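2-hydroxyisobutyryl-CoA mutase large subunit (Aquincola tertiaricarbonis, PDB 4R3U) works with its cobalamin-binding small partner subunit to interconvert 2-hydroxyisobutyryl-CoA and (S)-3-hydroxybutyryl-CoA. Local coordinates at residues A[107-118]-A[163-173]; A[13-21]-A[63-71]. One frame throughout, in Å; residues are numbered along the deposited sequence.

In the fold
The two contacts follow one another along the chain, contact 2 closing before contact 1 opens, and they share no helix or strand. Contact 2 ties the N-terminal segment and the start of helix 17-32 to the loop 63-71, ahead of the barrel strand 97-102. Contact 1 belongs to the TIM barrel itself, where helix 107-119 meets the end of helix 158-164 and the loop leading to strand 175-178. Their centres are 53 Å apart, with about 35 Å between nearest atoms, on opposite sides of the chain's centre. One thus lies at the interface between the two large subunits, whereas the other joins neighbouring parts of the substrate-binding barrel.

Contact 1 (A[107-118]-A[163-173]); sequences GEDTNKRFKYLI and ALLADIDLEKI
In the wall of the TIM barrel, N111 of helix 107-119, the crossover helix between parallel strands 97-102 and 125-128, grips the end of helix 158-164 and the type II turn L165-I168 that follows it. With CG anti to the backbone N (chi1 178°), its amide reaches out to two backbone carbonyls. ND2 donates to A166 O at 2.8 Å, in the carbonyl plane on a lone pair, and to L164 O at 3.0 Å, where it sits well above the plane of that carbonyl. The other amide atom, OD1, accepts from K115 NZ, one helical turn on, at 2.8 Å, so both ends of the amide are engaged and its rotation is fixed. The extended K115 chain then carries NZ to the anti lone pair of D167 OD2, 2.7 Å away, with a weak bond to A166 O besides. An alanine in place of N111 is likely to leave the carbonyls of L164 and A166 without this donor and K115 without one of its acceptors, the helix end and turn being less firmly held. R197 also holds the turn, donating to the carbonyls of L165 and I168.

Nearer the start of the helix the backbones almost touch: lacking a side chain, G107 brings its CA within 3.7 Å of L164 CA. Beyond the amide the contact is apolar. L164 CD1 slants across F114 to lie 3.7 Å from CE2, with T110 CG2 alongside it, and F114, I118 and I168 also pack on I125 of strand 125-128. T110 itself is about 7 Å, side chain to ligand, from the bound 5'-deoxyadenosine. Farthest along the helix, I118 and I173 meet tip to tip, CD1 of I118 lying 3.8 Å from CD1 of I173.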
# COMPACT_ATOMS: atom_id res chain seq x y z
N GLY A 107 15.67 -1.13 30.55
CA GLY A 107 14.36 -0.50 30.67
C GLY A 107 14.34 0.92 30.16
O GLY A 107 13.47 1.27 29.34
N GLU A 108 15.34 1.73 30.59
CA GLU A 108 15.57 3.14 30.21
C GLU A 108 15.67 3.33 28.72
O GLU A 108 15.13 4.30 28.20
CB GLU A 108 16.87 3.66 30.84
CG GLU A 108 16.86 3.69 32.35
CD GLU A 108 17.52 2.50 33.01
OE1 GLU A 108 17.50 1.40 32.43
OE2 GLU A 108 18.09 2.68 34.12
N ASP A 109 16.38 2.40 28.03
CA ASP A 109 16.57 2.43 26.59
C ASP A 109 15.24 2.27 25.83
O ASP A 109 14.90 3.11 24.98
CB ASP A 109 17.64 1.40 26.15
CG ASP A 109 19.00 1.61 26.81
OD1 ASP A 109 19.39 2.78 27.01
OD2 ASP A 109 19.68 0.60 27.12
N THR A 110 14.47 1.22 26.16
CA THR A 110 13.15 0.91 25.58
C THR A 110 12.12 1.99 25.98
O THR A 110 11.23 2.29 25.18
CB THR A 110 12.73 -0.54 25.94
OG1 THR A 110 13.73 -1.41 25.45
CG2 THR A 110 11.41 -0.94 25.34
N ASN A 111 12.24 2.57 27.20
CA ASN A 111 11.36 3.65 27.67
C ASN A 111 11.47 4.89 26.75
O ASN A 111 10.46 5.51 26.46
CB ASN A 111 11.69 4.03 29.11
CG ASN A 111 10.88 5.16 29.66
OD1 ASN A 111 11.34 6.29 29.73
ND2 ASN A 111 9.64 4.87 30.06
N LYS A 112 12.70 5.22 26.30
CA LYS A 112 12.99 6.33 25.39
C LYS A 112 12.25 6.08 24.04
O LYS A 112 11.59 6.99 23.52
CB LYS A 112 14.52 6.47 25.20
CG LYS A 112 14.96 7.64 24.28
CD LYS A 112 16.38 7.46 23.73
CE LYS A 112 16.46 7.02 22.26
NZ LYS A 112 16.61 5.54 22.08
N ARG A 113 12.33 4.83 23.51
CA ARG A 113 11.62 4.41 22.29
C ARG A 113 10.09 4.45 22.46
O ARG A 113 9.42 4.89 21.53
CB ARG A 113 12.08 3.01 21.81
CG ARG A 113 11.51 2.57 20.45
CD ARG A 113 11.89 3.47 19.27
NE ARG A 113 13.29 3.28 18.92
CZ ARG A 113 13.71 2.44 17.98
NH1 ARG A 113 15.00 2.29 17.76
NH2 ARG A 113 12.84 1.68 17.32
N PHE A 114 9.54 4.04 23.65
CA PHE A 114 8.09 4.15 23.93
C PHE A 114 7.64 5.58 23.70
O PHE A 114 6.67 5.83 22.98
CB PHE A 114 7.73 3.75 25.38
CG PHE A 114 7.78 2.27 25.69
CD1 PHE A 114 7.80 1.32 24.67
CD2 PHE A 114 7.83 1.83 27.01
CE1 PHE A 114 7.84 -0.05 24.98
CE2 PHE A 114 7.83 0.46 27.31
CZ PHE A 114 7.85 -0.47 26.29
N LYS A 115 8.37 6.52 24.31
CA LYS A 115 8.12 7.97 24.26
C LYS A 115 8.20 8.51 22.85
O LYS A 115 7.29 9.25 22.45
CB LYS A 115 9.01 8.72 25.27
CG LYS A 115 8.66 8.32 26.70
CD LYS A 115 9.64 8.82 27.73
CE LYS A 115 9.07 8.66 29.12
NZ LYS A 115 10.15 8.74 30.15
N TYR A 116 9.20 8.07 22.06
CA TYR A 116 9.34 8.44 20.65
C TYR A 116 8.10 7.97 19.85
O TYR A 116 7.52 8.74 19.08
CB TYR A 116 10.60 7.81 20.04
CG TYR A 116 10.68 8.01 18.55
CD1 TYR A 116 11.10 9.22 18.01
CD2 TYR A 116 10.24 7.01 17.67
CE1 TYR A 116 11.13 9.42 16.63
CE2 TYR A 116 10.23 7.22 16.29
CZ TYR A 116 10.71 8.42 15.78
OH TYR A 116 10.75 8.62 14.42
N LEU A 117 7.76 6.67 20.01
CA LEU A 117 6.63 6.00 19.35
C LEU A 117 5.31 6.67 19.69
O LEU A 117 4.50 6.89 18.80
CB LEU A 117 6.61 4.49 19.70
CG LEU A 117 7.77 3.64 19.16
CD1 LEU A 117 7.74 2.26 19.75
CD2 LEU A 117 7.77 3.59 17.63
N ILE A 118 5.12 7.04 20.98
CA ILE A 118 3.94 7.80 21.43
C ILE A 118 3.89 9.19 20.76
O ILE A 118 2.85 9.57 20.23
CB ILE A 118 3.83 7.83 23.00
CG1 ILE A 118 3.51 6.39 23.51
CG2 ILE A 118 2.78 8.87 23.48
CD1 ILE A 118 3.71 6.11 24.98
N ALA A 163 12.00 1.28 35.42
CA ALA A 163 12.82 1.99 34.41
C ALA A 163 12.13 1.94 33.07
O ALA A 163 12.05 2.96 32.40
CB ALA A 163 14.21 1.38 34.31
N LEU A 164 11.58 0.76 32.72
CA LEU A 164 10.85 0.49 31.48
C LEU A 164 9.62 1.36 31.28
O LEU A 164 9.37 1.84 30.18
CB LEU A 164 10.45 -1.00 31.39
CG LEU A 164 9.64 -1.44 30.14
CD1 LEU A 164 10.52 -1.56 28.94
CD2 LEU A 164 8.92 -2.73 30.38
N LEU A 165 8.81 1.48 32.32
CA LEU A 165 7.53 2.18 32.31
C LEU A 165 7.57 3.53 33.04
O LEU A 165 6.53 4.07 33.41
CB LEU A 165 6.42 1.24 32.87
CG LEU A 165 6.10 0.01 31.98
CD1 LEU A 165 5.34 -1.04 32.75
CD2 LEU A 165 5.33 0.42 30.69
N ALA A 166 8.78 4.11 33.18
CA ALA A 166 8.98 5.41 33.81
C ALA A 166 8.21 6.47 33.05
O ALA A 166 8.23 6.47 31.82
CB ALA A 166 10.47 5.75 33.84
N ASP A 167 7.49 7.34 33.79
CA ASP A 167 6.68 8.44 33.24
C ASP A 167 5.54 7.97 32.29
O ASP A 167 5.08 8.74 31.45
CB ASP A 167 7.56 9.54 32.58
CG ASP A 167 8.87 9.83 33.30
OD1 ASP A 167 8.83 10.38 34.44
OD2 ASP A 167 9.93 9.48 32.74
N ILE A 168 5.08 6.71 32.45
CA ILE A 168 4.02 6.14 31.62
C ILE A 168 2.80 5.92 32.47
O ILE A 168 2.89 5.15 33.43
CB ILE A 168 4.48 4.82 30.89
CG1 ILE A 168 5.79 4.99 30.04
CG2 ILE A 168 3.31 4.19 30.10
CD1 ILE A 168 5.70 5.74 28.67
N ASP A 169 1.67 6.58 32.16
CA ASP A 169 0.44 6.44 32.98
C ASP A 169 -0.25 5.16 32.58
O ASP A 169 -0.95 5.15 31.58
CB ASP A 169 -0.51 7.65 32.82
CG ASP A 169 -1.59 7.75 33.86
OD1 ASP A 169 -2.05 6.69 34.35
OD2 ASP A 169 -1.98 8.88 34.21
N LEU A 170 -0.05 4.09 33.36
CA LEU A 170 -0.57 2.76 33.04
C LEU A 170 -2.09 2.64 32.99
O LEU A 170 -2.60 1.73 32.32
CB LEU A 170 0.08 1.63 33.89
CG LEU A 170 1.60 1.65 34.04
CD1 LEU A 170 2.04 0.69 35.12
CD2 LEU A 170 2.30 1.42 32.75
N GLU A 171 -2.79 3.59 33.67
CA GLU A 171 -4.25 3.69 33.68
C GLU A 171 -4.79 4.44 32.44
O GLU A 171 -5.97 4.32 32.14
CB GLU A 171 -4.71 4.43 34.91
CG GLU A 171 -4.75 3.60 36.17
CD GLU A 171 -5.10 4.49 37.34
OE1 GLU A 171 -4.91 5.72 37.22
OE2 GLU A 171 -5.58 3.96 38.37
N LYS A 172 -3.93 5.20 31.73
CA LYS A 172 -4.29 5.97 30.54
C LYS A 172 -3.82 5.41 29.18
O LYS A 172 -4.28 5.88 28.14
CB LYS A 172 -3.92 7.44 30.76
CG LYS A 172 -4.92 8.09 31.73
CD LYS A 172 -4.45 9.34 32.41
CE LYS A 172 -5.21 9.50 33.72
NZ LYS A 172 -4.69 8.63 34.83
N ILE A 173 -2.94 4.41 29.18
CA ILE A 173 -2.47 3.73 27.96
C ILE A 173 -2.36 2.22 28.22
O ILE A 173 -1.94 1.83 29.31
CB ILE A 173 -1.14 4.35 27.37
CG1 ILE A 173 -0.88 3.87 25.91
CG2 ILE A 173 0.09 4.13 28.26
CD1 ILE A 173 0.15 4.72 25.06

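Contact 2 (A[13-21]-A[63-71]); sequences TWLEPQIKS and AADIADTPL
A chi1 of 54° sets the CG of W14 between its backbone N and carbonyl carbon, and a chi2 of -85° turns the indole against segment 63-71, with L71 across one face. L71 CG lies 3.8 Å from the centroid of the five-membered ring of W14, over the face but somewhat off the ring normal, in a CH-pi contact, while L15 CB from the tryptophan's own segment lies over the opposite face. The indole is thus sandwiched, and its rim is used as well. NE1 of W14 donates to T69 O at 2.9 Å in a bent bond, 132° at the hydrogen, with the oxygen tilted out of the ring plane. I66 O lies at the edge of the ring, but it is held by T69 N, the bond that closes the type I turn I66-T69. I66 CG1 comes obliquely to W14 CZ2, 3.7 Å away, so the six-membered ring meets the I66 side chain as well as the carbonyl oxygens of I66 and A63.

Alongside, L15 drops its CD2 to 3.9 Å from A67 CB, with CD1 near A63. K20, its CG anti to the backbone N and its chain fully extended, runs past A64 and A67; its CD is 3.9 Å from A67 CB. The chain ends crosswise to D68, where NZ forms a salt bridge with OD1 of D68 at 3.5 Å.

Beyond these segments, T69 OG1 is hydrogen-bonded to T427 OG1 of helix 420-442. Another copy of the large subunit adds its own W14, packed on this one, and exchanges reciprocal T13-E16 side-chain hydrogen bonds. The pairing therefore belongs to an N-terminal arm at a subunit interface, pinned by its tryptophan onto the loop 63-71 of its own chain.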
# COMPACT_ATOMS: atom_id res chain seq x y z
N THR A 13 -32.08 -20.49 2.78
CA THR A 13 -31.78 -20.02 1.42
C THR A 13 -32.24 -18.58 1.18
O THR A 13 -33.40 -18.26 1.44
CB THR A 13 -32.27 -20.99 0.31
OG1 THR A 13 -33.67 -20.83 0.09
CG2 THR A 13 -31.91 -22.46 0.59
N TRP A 14 -31.32 -17.73 0.69
CA TRP A 14 -31.56 -16.31 0.42
C TRP A 14 -31.66 -16.01 -1.06
O TRP A 14 -32.32 -15.04 -1.45
CB TRP A 14 -30.46 -15.46 1.07
CG TRP A 14 -29.07 -15.86 0.68
CD1 TRP A 14 -28.30 -16.83 1.26
CD2 TRP A 14 -28.29 -15.31 -0.39
NE1 TRP A 14 -27.10 -16.94 0.60
CE2 TRP A 14 -27.05 -16.00 -0.40
CE3 TRP A 14 -28.52 -14.31 -1.36
CZ2 TRP A 14 -26.05 -15.73 -1.34
CZ3 TRP A 14 -27.51 -14.03 -2.27
CH2 TRP A 14 -26.30 -14.73 -2.27
N LEU A 15 -30.98 -16.83 -1.88
CA LEU A 15 -30.96 -16.70 -3.32
C LEU A 15 -32.12 -17.47 -3.97
O LEU A 15 -32.24 -18.69 -3.76
CB LEU A 15 -29.59 -17.13 -3.90
CG LEU A 15 -29.26 -16.69 -5.34
CD1 LEU A 15 -29.14 -15.16 -5.45
CD2 LEU A 15 -28.01 -17.36 -5.85
N GLU A 16 -32.98 -16.75 -4.72
CA GLU A 16 -34.13 -17.32 -5.44
C GLU A 16 -33.60 -18.40 -6.39
O GLU A 16 -32.71 -18.10 -7.20
CB GLU A 16 -34.86 -16.24 -6.22
CG GLU A 16 -35.60 -15.25 -5.34
CD GLU A 16 -36.51 -14.30 -6.10
OE1 GLU A 16 -36.52 -13.10 -5.74
OE2 GLU A 16 -37.21 -14.75 -7.03
N PRO A 17 -34.05 -19.68 -6.26
CA PRO A 17 -33.50 -20.74 -7.13
C PRO A 17 -33.67 -20.51 -8.64
O PRO A 17 -32.89 -21.05 -9.41
CB PRO A 17 -34.19 -22.01 -6.63
CG PRO A 17 -34.70 -21.67 -5.26
CD PRO A 17 -35.07 -20.22 -5.34
N GLN A 18 -34.67 -19.69 -9.05
CA GLN A 18 -34.89 -19.33 -10.45
C GLN A 18 -33.72 -18.44 -10.95
O GLN A 18 -33.35 -18.53 -12.12
CB GLN A 18 -36.25 -18.63 -10.62
CG GLN A 18 -36.83 -18.81 -12.02
CD GLN A 18 -38.09 -18.02 -12.25
OE1 GLN A 18 -39.16 -18.59 -12.53
NE2 GLN A 18 -38.01 -16.69 -12.18
N ILE A 19 -33.14 -17.62 -10.04
CA ILE A 19 -31.97 -16.76 -10.29
C ILE A 19 -30.65 -17.57 -10.19
O ILE A 19 -29.78 -17.38 -11.05
CB ILE A 19 -31.98 -15.49 -9.39
CG1 ILE A 19 -33.36 -14.76 -9.40
CG2 ILE A 19 -30.81 -14.54 -9.72
CD1 ILE A 19 -33.77 -14.01 -10.70
N LYS A 20 -30.51 -18.49 -9.18
CA LYS A 20 -29.32 -19.35 -9.01
C LYS A 20 -29.09 -20.19 -10.27
O LYS A 20 -27.94 -20.37 -10.69
CB LYS A 20 -29.44 -20.28 -7.78
CG LYS A 20 -28.10 -20.96 -7.41
CD LYS A 20 -28.20 -22.01 -6.30
CE LYS A 20 -26.92 -22.82 -6.20
NZ LYS A 20 -26.95 -23.82 -5.10
N SER A 21 -30.19 -20.70 -10.86
CA SER A 21 -30.21 -21.51 -12.08
C SER A 21 -29.75 -20.67 -13.24
O SER A 21 -28.89 -21.13 -13.99
CB SER A 21 -31.62 -22.03 -12.35
OG SER A 21 -31.98 -23.00 -11.37
N ALA A 63 -23.10 -14.83 -7.22
CA ALA A 63 -23.96 -15.04 -6.05
C ALA A 63 -24.26 -16.52 -5.85
O ALA A 63 -24.51 -16.93 -4.71
CB ALA A 63 -25.25 -14.27 -6.20
N ALA A 64 -24.21 -17.33 -6.95
CA ALA A 64 -24.47 -18.77 -6.95
C ALA A 64 -23.46 -19.52 -6.05
O ALA A 64 -23.84 -20.45 -5.33
CB ALA A 64 -24.44 -19.31 -8.37
N ASP A 65 -22.20 -19.06 -6.06
CA ASP A 65 -21.09 -19.63 -5.29
C ASP A 65 -21.27 -19.50 -3.79
O ASP A 65 -20.66 -20.27 -3.06
CB ASP A 65 -19.75 -18.99 -5.72
CG ASP A 65 -19.43 -19.17 -7.19
OD1 ASP A 65 -19.38 -20.33 -7.65
OD2 ASP A 65 -19.24 -18.15 -7.87
N ILE A 66 -22.07 -18.53 -3.34
CA ILE A 66 -22.30 -18.28 -1.91
C ILE A 66 -23.72 -18.59 -1.42
O ILE A 66 -24.01 -18.41 -0.24
CB ILE A 66 -21.75 -16.89 -1.45
CG1 ILE A 66 -22.43 -15.71 -2.18
CG2 ILE A 66 -20.24 -16.85 -1.56
CD1 ILE A 66 -22.48 -14.43 -1.35
N ALA A 67 -24.59 -19.07 -2.32
CA ALA A 67 -25.99 -19.43 -2.07
C ALA A 67 -26.16 -20.45 -0.93
O ALA A 67 -27.16 -20.39 -0.22
CB ALA A 67 -26.64 -19.95 -3.34
N ASP A 68 -25.17 -21.35 -0.75
CA ASP A 68 -25.21 -22.35 0.30
C ASP A 68 -24.80 -21.83 1.68
O ASP A 68 -25.06 -22.50 2.67
CB ASP A 68 -24.50 -23.65 -0.13
CG ASP A 68 -25.09 -24.32 -1.38
OD1 ASP A 68 -26.32 -24.15 -1.64
OD2 ASP A 68 -24.35 -25.03 -2.09
N THR A 69 -24.23 -20.61 1.75
CA THR A 69 -23.89 -19.95 3.02
C THR A 69 -25.11 -19.09 3.41
O THR A 69 -25.45 -18.15 2.68
CB THR A 69 -22.63 -19.09 2.92
OG1 THR A 69 -21.52 -19.88 2.50
CG2 THR A 69 -22.29 -18.41 4.23
N PRO A 70 -25.78 -19.38 4.55
CA PRO A 70 -26.93 -18.55 4.95
C PRO A 70 -26.45 -17.14 5.32
O PRO A 70 -25.32 -16.99 5.80
CB PRO A 70 -27.50 -19.29 6.17
CG PRO A 70 -26.38 -20.06 6.71
CD PRO A 70 -25.54 -20.46 5.53
N LEU A 71 -27.31 -16.13 5.10
CA LEU A 71 -27.00 -14.74 5.41
C LEU A 71 -26.76 -14.48 6.89
O LEU A 71 -26.06 -13.52 7.21
CB LEU A 71 -28.02 -13.80 4.80
CG LEU A 71 -28.01 -13.69 3.27
CD1 LEU A 71 -28.94 -12.60 2.82
CD2 LEU A 71 -26.59 -13.45 2.72